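Local coordinates for TlmII (Streptoalloteichus hindustanus, PDB 4HVM), which takes part in tallysomycin biosynthesis as a protein of the nonribosomal peptide synthetase condensation-domain family, and may bind phosphopantetheine, at residues L121-L126 / G137-Q142. Numbering follows the deposited sequence.
Sequences LVRLHL and GVVAHQ
Arg123 and Val139 form a hydrogen-bonded antiparallel pair, with Arg123 N to Val139 O and Val139 N to Arg123 O both 2.9 Å; the first bond is almost straight (179° at the hydrogen). Gly137 and His125 are joined by a second such pair, and His141 N donates to Leu121 O at 2.9 Å, so five backbone bonds zip the two arms of the 122-128/133-141 hairpin.

Followed outward, Arg123 begins with CB 3.9 Å from Val139 O. CG lies anti to the carbonyl carbon (chi1 -65°), and the bend at chi3 (-129°) leaves the guanidinium over the Val139 side chain, with NH1 3.6 Å from Val139 CG1. NH1 also makes a salt bridge to Asp109. The other methyl of Val139, CG2, rests 3.7 Å from both CD2 and NE2 of His125, whose NE2 is hydrogen-bonded to the same carboxylate; Asp109 thereby ties together two side chains of one strand.

On the other face of the sheet, Leu124 CD2 meets Val138 CG2 at 3.9 Å, while Val122 touches Val138 and Ala140 through separate methyls. His141, ending its strand, and Gln142 lie where condensation domains carry the HHxxxDG motif, apparently with glutamine replacing the second histidine. The Leu124 face packs on helix 49-62, whereas the His125 and Val139 face lies against helix 98-110; strands 87-91 and 36-44 flank the hairpin within the mixed sheet.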
loop_
_atom_site.group_PDB
_atom_site.type_symbol
_atom_site.label_atom_id
_atom_site.label_comp_id
_atom_site.label_asym_id
_atom_site.label_seq_id
_atom_site.Cartn_x
_atom_site.Cartn_y
_atom_site.Cartn_z
ATOM N N LEU A 121 11.035 13.636 -4.671
ATOM C CA LEU A 121 9.831 12.831 -4.485
ATOM C C LEU A 121 9.947 11.875 -3.299
ATOM O O LEU A 121 8.999 11.160 -2.971
ATOM C CB LEU A 121 9.504 12.059 -5.765
ATOM C CG LEU A 121 9.291 12.908 -7.015
ATOM C CD1 LEU A 121 8.961 12.031 -8.211
ATOM C CD2 LEU A 121 8.187 13.920 -6.777
ATOM N N VAL A 122 11.117 11.857 -2.670
ATOM C CA VAL A 122 11.329 11.085 -1.452
ATOM C C VAL A 122 11.968 11.974 -0.397
ATOM O O VAL A 122 13.151 12.296 -0.480
ATOM C CB VAL A 122 12.225 9.863 -1.697
ATOM C CG1 VAL A 122 12.536 9.162 -0.384
ATOM C CG2 VAL A 122 11.557 8.905 -2.673
ATOM N N ARG A 123 11.174 12.376 0.590
ATOM C CA ARG A 123 11.651 13.259 1.649
ATOM C C ARG A 123 11.854 12.499 2.957
ATOM O O ARG A 123 10.957 11.799 3.421
ATOM C CB ARG A 123 10.668 14.415 1.857
ATOM C CG ARG A 123 10.561 15.344 0.660
ATOM C CD ARG A 123 9.339 16.244 0.742
ATOM N NE ARG A 123 8.565 16.183 -0.494
ATOM C CZ ARG A 123 7.252 15.987 -0.546
ATOM N NH1 ARG A 123 6.554 15.844 0.572
ATOM N NH2 ARG A 123 6.637 15.940 -1.720
ATOM N N LEU A 124 13.037 12.635 3.544
ATOM C CA LEU A 124 13.316 12.023 4.835
ATOM C C LEU A 124 13.174 13.075 5.923
ATOM O O LEU A 124 13.784 14.140 5.843
ATOM C CB LEU A 124 14.715 11.404 4.864
ATOM C CG LEU A 124 14.955 10.237 3.914
ATOM C CD1 LEU A 124 16.340 9.646 4.115
ATOM C CD2 LEU A 124 13.881 9.176 4.100
ATOM N N HIS A 125 12.357 12.782 6.930
ATOM C CA HIS A 125 12.163 13.700 8.047
ATOM C C HIS A 125 12.888 13.209 9.299
ATOM O O HIS A 125 12.754 12.050 9.689
ATOM C CB HIS A 125 10.671 13.894 8.335
ATOM C CG HIS A 125 9.935 14.630 7.257
ATOM N ND1 HIS A 125 9.628 15.970 7.347
ATOM C CD2 HIS A 125 9.444 14.212 6.065
ATOM C CE1 HIS A 125 8.982 16.347 6.256
ATOM N NE2 HIS A 125 8.858 15.298 5.464
ATOM N N LEU A 126 13.664 14.095 9.917
ATOM C CA LEU A 126 14.317 13.801 11.187
ATOM C C LEU A 126 13.666 14.670 12.260
ATOM O O LEU A 126 14.033 15.830 12.442
ATOM C CB LEU A 126 15.821 14.079 11.094
ATOM C CG LEU A 126 16.751 13.428 12.121
ATOM C CD1 LEU A 126 18.153 13.321 11.552
ATOM C CD2 LEU A 126 16.774 14.203 13.431
ATOM N N GLY A 137 11.094 9.776 9.611
ATOM C CA GLY A 137 9.957 9.542 8.742
ATOM C C GLY A 137 10.292 9.676 7.271
ATOM O O GLY A 137 11.236 10.373 6.900
ATOM N N VAL A 138 9.516 9.000 6.431
ATOM C CA VAL A 138 9.679 9.113 4.988
ATOM C C VAL A 138 8.355 9.494 4.332
ATOM O O VAL A 138 7.303 8.934 4.643
ATOM C CB VAL A 138 10.238 7.808 4.362
ATOM C CG1 VAL A 138 9.343 6.616 4.682
ATOM C CG2 VAL A 138 10.409 7.961 2.861
ATOM N N VAL A 139 8.416 10.474 3.439
ATOM C CA VAL A 139 7.255 10.877 2.657
ATOM C C VAL A 139 7.588 10.692 1.184
ATOM O O VAL A 139 8.387 11.444 0.628
ATOM C CB VAL A 139 6.887 12.340 2.920
ATOM C CG1 VAL A 139 5.680 12.740 2.089
ATOM C CG2 VAL A 139 6.618 12.557 4.400
ATOM N N ALA A 140 6.982 9.694 0.550
ATOM C CA ALA A 140 7.431 9.297 -0.779
ATOM C C ALA A 140 6.332 9.102 -1.815
ATOM O O ALA A 140 5.224 8.672 -1.502
ATOM C CB ALA A 140 8.282 8.040 -0.683
ATOM N N HIS A 141 6.672 9.421 -3.059
ATOM C CA HIS A 141 5.811 9.165 -4.204
ATOM C C HIS A 141 5.734 7.657 -4.418
ATOM O O HIS A 141 6.750 6.963 -4.345
ATOM C CB HIS A 141 6.404 9.847 -5.436
ATOM C CG HIS A 141 5.442 10.009 -6.569
ATOM N ND1 HIS A 141 5.017 8.952 -7.344
ATOM C CD2 HIS A 141 4.837 11.112 -7.071
ATOM C CE1 HIS A 141 4.187 9.395 -8.270
ATOM N NE2 HIS A 141 4.059 10.702 -8.126
ATOM N N GLN A 142 4.534 7.151 -4.683
ATOM C CA GLN A 142 4.315 5.708 -4.779
ATOM C C GLN A 142 4.954 5.076 -6.017
ATOM O O GLN A 142 5.061 3.855 -6.107
ATOM C CB GLN A 142 2.820 5.382 -4.746
ATOM C CG GLN A 142 2.058 5.866 -5.968
ATOM C CD GLN A 142 0.713 5.186 -6.122
ATOM O OE1 GLN A 142 -0.278 5.599 -5.518
ATOM N NE2 GLN A 142 0.671 4.137 -6.936
#